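Local coordinates for DNA repair protein XRCC1 (Homo sapiens, PDB 3LQC) that acts as a scaffold in DNA single-strand break repair, assembling repair protein complexes and binding poly-ADP-ribose to restrain PARP1, here represented by its N-terminal domain, at residues Ala66-Val72 and Glu85-Ser91; Ile4-His8 and Thr29-Trp33; Met94-Arg100 and Gln134-Lys138; Glu53-Asp59 and Val147-Pro152. All coordinates share one frame; numbering follows the deposited sequence.

Contact 1: residues Ala66-Val72 and Glu85-Ser91; sequences AFVEVLV and EVLLVTS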
loop_
_atom_site.group_PDB
_atom_site.type_symbol
_atom_site.label_atom_id
_atom_site.label_comp_id
_atom_site.label_asym_id
_atom_site.label_seq_id
_atom_site.Cartn_x
_atom_site.Cartn_y
_atom_site.Cartn_z
ATOM N N ALA A 66 11.205 0.849 10.687
ATOM C CA ALA A 66 10.535 0.854 9.394
ATOM C C ALA A 66 9.158 1.492 9.518
ATOM O O ALA A 66 8.746 2.267 8.653
ATOM C CB ALA A 66 10.420 -0.552 8.840
ATOM N N PHE A 67 8.451 1.155 10.594
ATOM C CA PHE A 67 7.111 1.685 10.834
ATOM C C PHE A 67 6.999 2.178 12.259
ATOM O O PHE A 67 7.653 1.651 13.146
ATOM C CB PHE A 67 6.038 0.618 10.607
ATOM C CG PHE A 67 6.267 -0.229 9.399
ATOM C CD1 PHE A 67 6.356 0.343 8.143
ATOM C CD2 PHE A 67 6.387 -1.610 9.520
ATOM C CE1 PHE A 67 6.567 -0.435 7.029
ATOM C CE2 PHE A 67 6.605 -2.406 8.399
ATOM C CZ PHE A 67 6.691 -1.817 7.153
ATOM N N VAL A 68 6.168 3.190 12.476
ATOM C CA VAL A 68 5.862 3.650 13.824
ATOM C C VAL A 68 4.361 3.855 13.952
ATOM O O VAL A 68 3.718 4.358 13.033
ATOM C CB VAL A 68 6.579 4.962 14.172
ATOM C CG1 VAL A 68 6.320 5.322 15.617
ATOM C CG2 VAL A 68 8.066 4.846 13.922
ATOM N N GLU A 69 3.806 3.447 15.090
ATOM C CA GLU A 69 2.384 3.611 15.354
ATOM C C GLU A 69 2.198 4.191 16.752
ATOM O O GLU A 69 2.946 3.856 17.668
ATOM C CB GLU A 69 1.680 2.258 15.257
ATOM C CG GLU A 69 0.180 2.280 15.498
ATOM C CD GLU A 69 -0.376 0.886 15.676
ATOM O OE1 GLU A 69 -1.586 0.681 15.435
ATOM O OE2 GLU A 69 0.410 -0.013 16.040
ATOM N N VAL A 70 1.209 5.064 16.920
ATOM C CA VAL A 70 0.918 5.593 18.243
ATOM C C VAL A 70 -0.507 5.267 18.628
ATOM O O VAL A 70 -1.443 5.614 17.915
ATOM C CB VAL A 70 1.166 7.118 18.347
ATOM C CG1 VAL A 70 0.798 7.625 19.744
ATOM C CG2 VAL A 70 2.618 7.439 18.046
ATOM N N LEU A 71 -0.662 4.579 19.751
ATOM C CA LEU A 71 -1.979 4.254 20.270
ATOM C C LEU A 71 -2.162 4.899 21.641
ATOM O O LEU A 71 -1.186 5.226 22.327
ATOM C CB LEU A 71 -2.185 2.738 20.344
ATOM C CG LEU A 71 -1.819 1.947 19.085
ATOM C CD1 LEU A 71 -0.373 1.469 19.155
ATOM C CD2 LEU A 71 -2.769 0.762 18.867
ATOM N N VAL A 72 -3.410 5.084 22.037
ATOM C CA VAL A 72 -3.706 5.735 23.307
ATOM C C VAL A 72 -4.687 4.896 24.083
ATOM O O VAL A 72 -5.441 4.119 23.506
ATOM C CB VAL A 72 -4.299 7.129 23.103
ATOM C CG1 VAL A 72 -3.189 8.125 22.821
ATOM C CG2 VAL A 72 -5.319 7.102 21.969
ATOM N N GLU A 85 -6.706 2.566 21.564
ATOM C CA GLU A 85 -7.288 3.172 20.392
ATOM C C GLU A 85 -6.125 3.737 19.589
ATOM O O GLU A 85 -5.180 4.266 20.168
ATOM C CB GLU A 85 -8.233 4.288 20.838
ATOM C CG GLU A 85 -9.517 4.369 20.045
ATOM C CD GLU A 85 -10.186 3.021 19.879
ATOM O OE1 GLU A 85 -10.595 2.417 20.894
ATOM O OE2 GLU A 85 -10.305 2.567 18.721
ATOM N N VAL A 86 -6.168 3.612 18.266
ATOM C CA VAL A 86 -5.108 4.191 17.443
ATOM C C VAL A 86 -5.210 5.712 17.394
ATOM O O VAL A 86 -6.259 6.276 17.090
ATOM C CB VAL A 86 -5.095 3.636 15.997
ATOM C CG1 VAL A 86 -4.016 4.317 15.184
ATOM C CG2 VAL A 86 -4.863 2.146 16.003
ATOM N N LEU A 87 -4.104 6.370 17.700
ATOM C CA LEU A 87 -4.018 7.804 17.543
ATOM C C LEU A 87 -3.346 8.112 16.208
ATOM O O LEU A 87 -3.921 8.772 15.345
ATOM C CB LEU A 87 -3.228 8.421 18.694
ATOM C CG LEU A 87 -3.213 9.937 18.617
ATOM C CD1 LEU A 87 -4.624 10.436 18.823
ATOM C CD2 LEU A 87 -2.262 10.515 19.640
ATOM N N LEU A 88 -2.115 7.638 16.043
ATOM C CA LEU A 88 -1.435 7.751 14.759
ATOM C C LEU A 88 -1.290 6.372 14.150
ATOM O O LEU A 88 -0.607 5.503 14.692
ATOM C CB LEU A 88 -0.058 8.409 14.886
ATOM C CG LEU A 88 0.757 8.363 13.584
ATOM C CD1 LEU A 88 0.062 9.141 12.491
ATOM C CD2 LEU A 88 2.158 8.876 13.783
ATOM N N VAL A 89 -1.940 6.183 13.016
ATOM C CA VAL A 89 -1.922 4.914 12.323
ATOM C C VAL A 89 -0.486 4.514 11.949
ATOM O O VAL A 89 0.382 5.371 11.778
ATOM C CB VAL A 89 -2.830 5.000 11.088
ATOM C CG1 VAL A 89 -2.023 5.346 9.835
ATOM C CG2 VAL A 89 -3.603 3.716 10.927
ATOM N N THR A 90 -0.229 3.214 11.850
ATOM C CA THR A 90 1.113 2.725 11.518
ATOM C C THR A 90 1.683 3.412 10.271
ATOM O O THR A 90 1.137 3.309 9.175
ATOM C CB THR A 90 1.131 1.206 11.309
ATOM O OG1 THR A 90 0.540 0.556 12.441
ATOM C CG2 THR A 90 2.571 0.717 11.140
ATOM N N SER A 91 2.796 4.107 10.448
ATOM C CA SER A 91 3.319 4.981 9.412
ATOM C C SER A 91 4.754 4.636 9.016
ATOM O O SER A 91 5.559 4.215 9.849
ATOM C CB SER A 91 3.225 6.436 9.868
ATOM O OG SER A 91 1.881 6.757 10.171
HETATM O O HOH W 1 -2.123 1.403 12.551
HETATM O O HOH W 2 2.421 -0.819 14.273
#

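Contact 2: residues Ile4-His8 and Thr29-Trp33; sequences IRLRH and TYRKW. With CO3 (carbonate ion), chain D.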
loop_
_atom_site.group_PDB
_atom_site.type_symbol
_atom_site.label_atom_id
_atom_site.label_comp_id
_atom_site.label_asym_id
_atom_site.label_seq_id
_atom_site.Cartn_x
_atom_site.Cartn_y
_atom_site.Cartn_z
ATOM N N ILE A 4 3.771 -8.039 26.120
ATOM C CA ILE A 4 4.433 -7.477 27.299
ATOM C C ILE A 4 5.971 -7.523 27.243
ATOM O O ILE A 4 6.643 -6.590 27.693
ATOM C CB ILE A 4 3.907 -8.112 28.604
ATOM C CG1 ILE A 4 4.493 -7.397 29.821
ATOM C CG2 ILE A 4 4.232 -9.582 28.651
ATOM C CD1 ILE A 4 4.360 -5.894 29.770
ATOM N N ARG A 5 6.521 -8.595 26.680
ATOM C CA ARG A 5 7.969 -8.780 26.647
ATOM C C ARG A 5 8.648 -7.869 25.622
ATOM O O ARG A 5 9.868 -7.734 25.622
ATOM C CB ARG A 5 8.320 -10.240 26.372
ATOM C CG ARG A 5 7.968 -10.690 24.980
ATOM C CD ARG A 5 8.586 -12.038 24.652
ATOM N NE ARG A 5 8.572 -12.249 23.210
ATOM C CZ ARG A 5 9.628 -12.100 22.418
ATOM N NH1 ARG A 5 10.811 -11.760 22.926
ATOM N NH2 ARG A 5 9.501 -12.297 21.113
ATOM N N LEU A 6 7.847 -7.246 24.760
ATOM C CA LEU A 6 8.357 -6.306 23.767
ATOM C C LEU A 6 7.976 -4.878 24.122
ATOM O O LEU A 6 8.167 -3.956 23.336
ATOM C CB LEU A 6 7.822 -6.662 22.381
ATOM C CG LEU A 6 8.346 -8.022 21.931
ATOM C CD1 LEU A 6 7.835 -8.397 20.558
ATOM C CD2 LEU A 6 9.874 -7.976 21.978
ATOM N N ARG A 7 7.447 -4.702 25.323
ATOM C CA ARG A 7 6.906 -3.422 25.737
ATOM C C ARG A 7 7.654 -2.876 26.946
ATOM O O ARG A 7 7.746 -3.534 27.970
ATOM C CB ARG A 7 5.432 -3.605 26.066
ATOM C CG ARG A 7 4.740 -2.382 26.581
ATOM C CD ARG A 7 3.348 -2.765 27.062
ATOM N NE ARG A 7 2.664 -3.625 26.105
ATOM C CZ ARG A 7 1.895 -4.652 26.446
ATOM N NH1 ARG A 7 1.720 -4.958 27.726
ATOM N NH2 ARG A 7 1.316 -5.388 25.508
ATOM N N HIS A 8 8.192 -1.671 26.815
ATOM C CA HIS A 8 8.811 -0.978 27.935
ATOM C C HIS A 8 7.837 0.038 28.519
ATOM O O HIS A 8 7.562 1.071 27.909
ATOM C CB HIS A 8 10.090 -0.275 27.485
ATOM C CG HIS A 8 11.005 0.095 28.610
ATOM N ND1 HIS A 8 11.363 1.397 28.881
ATOM C CD2 HIS A 8 11.644 -0.669 29.528
ATOM C CE1 HIS A 8 12.183 1.421 29.916
ATOM N NE2 HIS A 8 12.370 0.181 30.328
ATOM N N THR A 29 18.514 2.839 31.608
ATOM C CA THR A 29 17.676 1.675 31.837
ATOM C C THR A 29 16.981 1.253 30.540
ATOM O O THR A 29 16.882 0.062 30.237
ATOM C CB THR A 29 16.619 1.972 32.913
ATOM O OG1 THR A 29 15.636 2.872 32.386
ATOM C CG2 THR A 29 17.272 2.616 34.122
ATOM N N TYR A 30 16.516 2.233 29.767
ATOM C CA TYR A 30 15.855 1.947 28.500
ATOM C C TYR A 30 16.843 1.373 27.494
ATOM O O TYR A 30 16.556 0.381 26.816
ATOM C CB TYR A 30 15.194 3.203 27.921
ATOM C CG TYR A 30 14.806 3.028 26.476
ATOM C CD1 TYR A 30 15.537 3.628 25.464
ATOM C CD2 TYR A 30 13.728 2.229 26.121
ATOM C CE1 TYR A 30 15.198 3.453 24.138
ATOM C CE2 TYR A 30 13.377 2.043 24.797
ATOM C CZ TYR A 30 14.113 2.659 23.808
ATOM O OH TYR A 30 13.769 2.478 22.485
ATOM N N ARG A 31 18.005 2.005 27.402
ATOM C CA ARG A 31 19.030 1.568 26.471
ATOM C C ARG A 31 19.465 0.141 26.777
ATOM O O ARG A 31 19.707 -0.647 25.869
ATOM C CB ARG A 31 20.213 2.538 26.479
ATOM C CG ARG A 31 19.870 3.916 25.910
ATOM C CD ARG A 31 21.021 4.903 26.086
ATOM N N LYS A 32 19.534 -0.204 28.055
ATOM C CA LYS A 32 19.889 -1.562 28.446
ATOM C C LYS A 32 18.755 -2.525 28.125
ATOM O O LYS A 32 18.990 -3.647 27.691
ATOM C CB LYS A 32 20.207 -1.632 29.935
ATOM C CG LYS A 32 21.379 -0.764 30.354
ATOM C CD LYS A 32 21.437 -0.629 31.869
ATOM C CE LYS A 32 22.569 0.287 32.308
ATOM N NZ LYS A 32 22.456 0.660 33.750
ATOM N N TRP A 33 17.522 -2.089 28.360
ATOM C CA TRP A 33 16.362 -2.898 28.013
ATOM C C TRP A 33 16.321 -3.132 26.515
ATOM O O TRP A 33 16.074 -4.243 26.056
ATOM C CB TRP A 33 15.067 -2.216 28.450
ATOM C CG TRP A 33 13.845 -2.963 28.031
ATOM C CD1 TRP A 33 13.239 -3.981 28.704
ATOM C CD2 TRP A 33 13.076 -2.757 26.832
ATOM N NE1 TRP A 33 12.135 -4.420 28.004
ATOM C CE2 TRP A 33 12.015 -3.687 26.856
ATOM C CE3 TRP A 33 13.183 -1.876 25.752
ATOM C CZ2 TRP A 33 11.064 -3.762 25.828
ATOM C CZ3 TRP A 33 12.238 -1.954 24.736
ATOM C CH2 TRP A 33 11.193 -2.891 24.783
HETATM C C CO3 D . 2.283 -4.017 22.561
HETATM O O1 CO3 D . 2.999 -3.151 23.216
HETATM O O2 CO3 D . 1.106 -4.344 23.013
#

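Contact 3: residues Met94-Arg100 and Gln134-Lys138; sequences MSPSESR and QPYSK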
loop_
_atom_site.group_PDB
_atom_site.type_symbol
_atom_site.label_atom_id
_atom_site.label_comp_id
_atom_site.label_asym_id
_atom_site.label_seq_id
_atom_site.Cartn_x
_atom_site.Cartn_y
_atom_site.Cartn_z
ATOM N N MET A 94 10.975 3.926 6.901
ATOM C CA MET A 94 11.997 3.343 6.034
ATOM C C MET A 94 11.383 2.277 5.151
ATOM O O MET A 94 10.453 1.583 5.562
ATOM C CB MET A 94 13.120 2.708 6.856
ATOM C CG MET A 94 13.770 3.642 7.846
ATOM S SD MET A 94 15.067 2.818 8.777
ATOM C CE MET A 94 16.321 2.576 7.526
ATOM N N SER A 95 11.919 2.140 3.943
ATOM C CA SER A 95 11.542 1.038 3.071
ATOM C C SER A 95 12.317 -0.189 3.503
ATOM O O SER A 95 13.288 -0.081 4.258
ATOM C CB SER A 95 11.898 1.365 1.624
ATOM O OG SER A 95 13.298 1.456 1.488
ATOM N N PRO A 96 11.893 -1.370 3.032
ATOM C CA PRO A 96 12.674 -2.589 3.266
ATOM C C PRO A 96 14.114 -2.461 2.757
ATOM O O PRO A 96 15.031 -2.899 3.464
ATOM C CB PRO A 96 11.899 -3.647 2.476
ATOM C CG PRO A 96 10.483 -3.155 2.527
ATOM C CD PRO A 96 10.586 -1.658 2.420
ATOM N N SER A 97 14.304 -1.872 1.574
ATOM C CA SER A 97 15.640 -1.629 1.021
ATOM C C SER A 97 16.452 -0.782 1.979
ATOM O O SER A 97 17.567 -1.144 2.365
ATOM C CB SER A 97 15.584 -0.861 -0.312
ATOM O OG SER A 97 14.508 -1.257 -1.125
ATOM N N GLU A 98 15.888 0.367 2.334
ATOM C CA GLU A 98 16.557 1.307 3.217
ATOM C C GLU A 98 16.871 0.647 4.544
ATOM O O GLU A 98 17.957 0.830 5.086
ATOM C CB GLU A 98 15.687 2.535 3.440
ATOM C CG GLU A 98 15.666 3.479 2.269
ATOM C CD GLU A 98 14.504 4.441 2.329
ATOM O OE1 GLU A 98 13.428 4.034 2.819
ATOM O OE2 GLU A 98 14.668 5.594 1.882
ATOM N N SER A 99 15.909 -0.121 5.049
ATOM C CA SER A 99 16.075 -0.840 6.301
ATOM C C SER A 99 17.314 -1.701 6.231
ATOM O O SER A 99 18.129 -1.688 7.145
ATOM C CB SER A 99 14.857 -1.709 6.591
ATOM O OG SER A 99 13.715 -0.906 6.841
ATOM N N ARG A 100 17.462 -2.427 5.123
ATOM C CA ARG A 100 18.603 -3.320 4.926
ATOM C C ARG A 100 19.916 -2.573 4.690
ATOM O O ARG A 100 20.975 -3.023 5.123
ATOM C CB ARG A 100 18.338 -4.306 3.780
ATOM C CG ARG A 100 17.407 -5.461 4.157
ATOM C CD ARG A 100 17.308 -6.495 3.054
ATOM N NE ARG A 100 16.899 -5.889 1.794
ATOM C CZ ARG A 100 15.639 -5.831 1.365
ATOM N NH1 ARG A 100 14.661 -6.351 2.090
ATOM N NH2 ARG A 100 15.359 -5.264 0.201
ATOM N N GLN A 134 10.425 -3.037 12.801
ATOM C CA GLN A 134 11.568 -3.099 11.900
ATOM C C GLN A 134 11.917 -4.550 11.603
ATOM O O GLN A 134 12.901 -5.075 12.121
ATOM C CB GLN A 134 12.767 -2.359 12.498
ATOM C CG GLN A 134 14.012 -2.334 11.607
ATOM C CD GLN A 134 13.687 -2.111 10.140
ATOM O OE1 GLN A 134 13.292 -3.038 9.435
ATOM N NE2 GLN A 134 13.862 -0.882 9.673
ATOM N N PRO A 135 11.099 -5.196 10.754
ATOM C CA PRO A 135 11.186 -6.614 10.397
ATOM C C PRO A 135 12.363 -6.892 9.485
ATOM O O PRO A 135 12.713 -8.055 9.304
ATOM C CB PRO A 135 9.899 -6.870 9.601
ATOM C CG PRO A 135 9.132 -5.617 9.618
ATOM C CD PRO A 135 10.050 -4.509 9.989
ATOM N N TYR A 136 12.944 -5.841 8.910
ATOM C CA TYR A 136 13.948 -5.991 7.859
ATOM C C TYR A 136 15.362 -5.848 8.396
ATOM O O TYR A 136 16.326 -6.191 7.722
ATOM C CB TYR A 136 13.692 -4.974 6.738
ATOM C CG TYR A 136 12.239 -4.918 6.354
ATOM C CD1 TYR A 136 11.602 -6.041 5.841
ATOM C CD2 TYR A 136 11.491 -3.761 6.530
ATOM C CE1 TYR A 136 10.266 -6.009 5.497
ATOM C CE2 TYR A 136 10.144 -3.724 6.195
ATOM C CZ TYR A 136 9.542 -4.853 5.680
ATOM O OH TYR A 136 8.209 -4.846 5.347
ATOM N N SER A 137 15.471 -5.338 9.617
ATOM C CA SER A 137 16.754 -5.115 10.256
ATOM C C SER A 137 16.630 -5.447 11.741
ATOM O O SER A 137 16.919 -4.620 12.599
ATOM C CB SER A 137 17.185 -3.659 10.057
ATOM O OG SER A 137 18.562 -3.485 10.351
ATOM N N LYS A 138 16.183 -6.667 12.026
ATOM C CA LYS A 138 15.930 -7.134 13.389
ATOM C C LYS A 138 17.053 -6.822 14.375
ATOM O O LYS A 138 16.805 -6.553 15.550
ATOM C CB LYS A 138 15.744 -8.651 13.393
ATOM C CG LYS A 138 14.512 -9.158 12.724
ATOM C CD LYS A 138 14.513 -10.678 12.736
#

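Contact 4: residues Glu53-Asp59 and Val147-Pro152; sequences EQIHSVD and VRFHSP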
loop_
_atom_site.group_PDB
_atom_site.type_symbol
_atom_site.label_atom_id
_atom_site.label_comp_id
_atom_site.label_asym_id
_atom_site.label_seq_id
_atom_site.Cartn_x
_atom_site.Cartn_y
_atom_site.Cartn_z
ATOM N N GLU A 53 -4.081 13.582 29.076
ATOM C CA GLU A 53 -3.895 14.749 28.227
ATOM C C GLU A 53 -4.519 14.556 26.841
ATOM O O GLU A 53 -4.749 13.429 26.401
ATOM C CB GLU A 53 -2.409 15.134 28.143
ATOM C CG GLU A 53 -1.507 14.050 27.599
ATOM C CD GLU A 53 -0.030 14.430 27.601
ATOM O OE1 GLU A 53 0.513 14.777 28.670
ATOM O OE2 GLU A 53 0.597 14.352 26.525
ATOM N N GLN A 54 -4.830 15.665 26.179
ATOM C CA GLN A 54 -5.362 15.628 24.824
ATOM C C GLN A 54 -4.229 15.922 23.854
ATOM O O GLN A 54 -3.512 16.915 24.006
ATOM C CB GLN A 54 -6.482 16.654 24.652
ATOM C CG GLN A 54 -7.158 16.620 23.291
ATOM C CD GLN A 54 -8.298 17.625 23.173
ATOM O OE1 GLN A 54 -8.152 18.794 23.531
ATOM N NE2 GLN A 54 -9.433 17.172 22.664
ATOM N N ILE A 55 -4.057 15.056 22.864
ATOM C CA ILE A 55 -2.928 15.189 21.959
ATOM C C ILE A 55 -3.332 15.825 20.637
ATOM O O ILE A 55 -4.022 15.218 19.821
ATOM C CB ILE A 55 -2.227 13.846 21.744
ATOM C CG1 ILE A 55 -1.620 13.382 23.069
ATOM C CG2 ILE A 55 -1.156 13.976 20.681
ATOM C CD1 ILE A 55 -1.059 11.996 23.038
ATOM N N HIS A 56 -2.893 17.065 20.453
ATOM C CA HIS A 56 -3.217 17.858 19.275
ATOM C C HIS A 56 -2.559 17.275 18.027
ATOM O O HIS A 56 -3.222 16.991 17.023
ATOM C CB HIS A 56 -2.763 19.308 19.499
ATOM C CG HIS A 56 -2.898 20.181 18.292
ATOM N ND1 HIS A 56 -1.823 20.526 17.501
ATOM C CD2 HIS A 56 -3.980 20.781 17.741
ATOM C CE1 HIS A 56 -2.238 21.300 16.512
ATOM N NE2 HIS A 56 -3.542 21.471 16.635
ATOM N N SER A 57 -1.245 17.098 18.112
ATOM C CA SER A 57 -0.450 16.612 17.000
ATOM C C SER A 57 0.783 15.885 17.533
ATOM O O SER A 57 1.094 15.973 18.720
ATOM C CB SER A 57 -0.031 17.779 16.107
ATOM O OG SER A 57 0.681 18.754 16.852
ATOM N N VAL A 58 1.486 15.178 16.648
ATOM C CA VAL A 58 2.609 14.338 17.045
ATOM C C VAL A 58 3.786 14.458 16.082
ATOM O O VAL A 58 3.622 14.291 14.878
ATOM C CB VAL A 58 2.190 12.855 17.102
ATOM C CG1 VAL A 58 3.352 11.996 17.582
ATOM C CG2 VAL A 58 0.983 12.675 18.006
ATOM N N ASP A 59 4.968 14.751 16.616
ATOM C CA ASP A 59 6.190 14.787 15.815
ATOM C C ASP A 59 7.059 13.591 16.190
ATOM O O ASP A 59 7.285 13.326 17.369
ATOM C CB ASP A 59 6.979 16.078 16.052
ATOM C CG ASP A 59 6.162 17.330 15.777
ATOM O OD1 ASP A 59 5.173 17.261 15.005
ATOM O OD2 ASP A 59 6.522 18.392 16.333
ATOM N N VAL A 147 10.008 11.558 20.120
ATOM C CA VAL A 147 8.597 11.675 19.818
ATOM C C VAL A 147 8.078 12.821 20.670
ATOM O O VAL A 147 8.376 12.902 21.865
ATOM C CB VAL A 147 7.826 10.369 20.112
ATOM C CG1 VAL A 147 8.162 9.843 21.506
ATOM C CG2 VAL A 147 6.331 10.590 19.953
ATOM N N ARG A 148 7.344 13.733 20.045
ATOM C CA ARG A 148 6.781 14.867 20.759
ATOM C C ARG A 148 5.274 14.911 20.586
ATOM O O ARG A 148 4.749 14.682 19.496
ATOM C CB ARG A 148 7.399 16.174 20.282
ATOM C CG ARG A 148 8.843 16.320 20.662
ATOM C CD ARG A 148 9.543 17.337 19.788
ATOM N NE ARG A 148 10.988 17.175 19.887
ATOM C CZ ARG A 148 11.834 17.420 18.890
ATOM N NH1 ARG A 148 11.377 17.837 17.705
ATOM N NH2 ARG A 148 13.136 17.241 19.078
ATOM N N PHE A 149 4.588 15.194 21.683
ATOM C CA PHE A 149 3.148 15.318 21.670
ATOM C C PHE A 149 2.789 16.747 22.015
ATOM O O PHE A 149 3.308 17.318 22.969
ATOM C CB PHE A 149 2.530 14.338 22.661
ATOM C CG PHE A 149 3.047 12.942 22.507
ATOM C CD1 PHE A 149 2.524 12.101 21.539
ATOM C CD2 PHE A 149 4.073 12.478 23.309
ATOM C CE1 PHE A 149 3.008 10.817 21.386
ATOM C CE2 PHE A 149 4.556 11.197 23.164
ATOM C CZ PHE A 149 4.028 10.367 22.199
ATOM N N HIS A 150 1.916 17.328 21.205
ATOM C CA HIS A 150 1.505 18.704 21.398
ATOM C C HIS A 150 0.084 18.757 21.926
ATOM O O HIS A 150 -0.814 18.091 21.409
ATOM C CB HIS A 150 1.653 19.489 20.098
ATOM C CG HIS A 150 3.041 19.461 19.542
ATOM N ND1 HIS A 150 4.069 20.215 20.069
ATOM C CD2 HIS A 150 3.580 18.754 18.521
ATOM C CE1 HIS A 150 5.176 19.982 19.392
ATOM N NE2 HIS A 150 4.909 19.099 18.446
ATOM N N SER A 151 -0.101 19.556 22.970
ATOM C CA SER A 151 -1.365 19.618 23.675
ATOM C C SER A 151 -1.770 21.073 23.895
ATOM O O SER A 151 -0.914 21.956 23.956
ATOM C CB SER A 151 -1.225 18.893 25.014
ATOM O OG SER A 151 -0.466 17.698 24.861
ATOM N N PRO A 152 -3.084 21.326 24.000
ATOM C CA PRO A 152 -3.613 22.660 24.311
ATOM C C PRO A 152 -3.005 23.236 25.591
ATOM O O PRO A 152 -3.209 22.676 26.670
ATOM C CB PRO A 152 -5.108 22.400 24.511
ATOM C CG PRO A 152 -5.390 21.187 23.683
ATOM C CD PRO A 152 -4.154 20.340 23.772
#

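Contact 1: residues Ala66-Val72 and Glu85-Ser91
The Phe67 ring has Ser91 O at its edge, near the ring plane, and Ala66 CB over the centre of one face; Phe67 CB rests on Thr90 CG2 at 3.5 Å. The carboxylate of Glu69 works through water: one water donates to OE1 and accepts from Thr90 N, another joins OE2 to Thr90 OG1. With CG anti to the backbone N (chi1 -179°), the extended Glu69 chain crosses Thr90 at a slant, CD 3.4 Å from Thr90 OG1, and OE2 also bonds to the backbone of another protein's chain. Shortening Glu69 to an alanine would probably leave both waters without their carboxylate and that backbone group without its acceptor. Val70 O takes two donors, Leu87 N and Leu88 N, each at 2.8 Å. Leu71 CD2 meets Val86 CG2; on the face carrying Val68 and Leu88, which touch Ile60 of strand 57-63, Val70 CB meets Leu88 CB. The doubled acceptor marks a classic beta bulge in an antiparallel beta hairpin whose second strand is outermost in its sheet within this chain.

Contact 2: residues Ile4-His8 and Thr29-Trp33
His8 lays its CB over the six-membered ring of Trp33, a CH-pi contact 3.7 Å from the centroid and only 2° off the ring normal. The imidazole continues over the same indole, CD2 reaching Trp33 CG at 3.5 Å, with the two planes inclined by 37°. Its CG stands anti to the backbone N (chi1 -162°), carrying the ring past the indole toward the helix backbone. There ND1 lies 3.7 Å from Tyr30 CD2, at the edge of the phenol ring; this buried nitrogen has no polar partner in the model. His8, Tyr30 and Trp33 thus make an aromatic cluster between helix 28-36 and the start of strand 7-12, an outermost strand of the five-stranded mixed sheet within this chain. Leu24 of helix 17-25 touches both His8 and Tyr30.

The backbone also touches the indole: Leu6 O lies at its edge, 3.5 Å from Trp33 CH2. Arg7, which sets off away from the helix, carries the ionic bonds to the carbonate. Its NE donates to carbonate O1 in an almost straight bond of 2.9 Å, while NH2 donates to O2 at 2.7 Å, so one edge of the guanidinium grips the anion with two bonds. Ser44 and Lys129 also hold the carbonate, probably acquired from the crystallisation liquor, and Glu81 forms a salt bridge with Arg7 NH2.

Contact 3: residues Met94-Arg100 and Gln134-Lys138
At the N-terminal end of helix 96-101, the first turn packs against the loop that follows strand 125-133: Pro96 covers one face of the Tyr136 ring while Ser99 meets Gln134. Pro96 CB sits 3.9 Å above the ring centroid, practically on the normal, in a CH-pi contact, and CG reaches Tyr136 CZ at 3.7 Å. Pro135 CG approaches the opposite face nearer its rim, so the phenol is held between two prolines. With its CG beside the backbone N (chi1 -45°), Tyr136 brings its CB to 3.5 Å from Ser99 CB and spreads the ring over Pro96. A glycine in its place would probably open a gap between the prolines and deprive a backbone group of the neighbouring protein chain of its bond to the phenol oxygen.

A capping box secures this helix start: Ser95 OG accepts from Glu98 N, and Glu98 OE1 accepts in return from Ser95 N. Ser99 OG donates to Ser95 O from above the carbonyl plane and accepts from Gln134 NE2 at 2.8 Å, the acceptor lying close to the amide plane. Bent at chi2 (40°), Gln134 also turns OE1 to receive Tyr136 N at 2.9 Å, so its amide ties the helix and the loop together. NE2 has a second acceptor in Gly64 O, while Arg100 extends the surface with a salt bridge to an acidic side chain of the other protein.

Contact 4: residues Glu53-Asp59 and Val147-Pro152
Both Asp59 and His150 place CG beside the backbone N, with chi1 at -57° in each, and these side chains meet across two neighbouring strands. His150 NE2 donates to Asp59 OD2 at 2.8 Å. The oxygen lies near the imidazole plane, but the donor approaches well above the plane of the carboxylate, the two planes being 59° apart. Ser57 OG, set between its backbone N and carbonyl carbon, comes within 3.3 Å of His150 CD2.

The other face of the pairing is apolar. Val58 CG2 and Ile55 CD1 each lie 3.9 Å from Phe149 CD1, and Val58 CG1 meets Val147 CG2. Phe149 continues inward to Val128 and Ile130 of strand 125-133. Asp59 and Arg148 exchange two backbone bonds, and His150 N donates to Ser57 O at 2.9 Å. His56 and Ser57 both face His150 in a classic beta bulge, where the bond from Ser57 N to His150 O is weak. The pairing joins strand 57-63, central in a three-stranded antiparallel sheet, to its outermost neighbour 143-150.

Arg148 NH1 stands 5.1 Å from Asp59 OD2, too far to pair directly. Chemically, the strand pair therefore divides between hydrocarbon packing on its Val58 and Phe149 face and a histidine-carboxylate bond on the other, where the nearby aspartate would be expected to favour a protonated, positively charged His150.

Contact 1 is the buried member of the set, whereas contacts 2, 3 and 4 are only partly buried. Contacts 1 and 4 both pair antiparallel strands, yet in different sheets; they meet where Leu87 packs on Ile55 and Val58. Contact 3 abuts contact 1 at Ala66 and Phe67, with helix 96-101 following strand 85-92, and both reach the other protein chain. Contact 2 lies across the chain's centre from contact 1, at the far edge of the same sheet. Contacts 2 and 3 both place a CH group over a ring, but contact 3 adds the Gln134 to Ser99 hydrogen bond. The strand contacts combine bulged backbone pairing with apolar packing, plus a water-linked Glu69 in contact 1 and a histidine-carboxylate bond in contact 4.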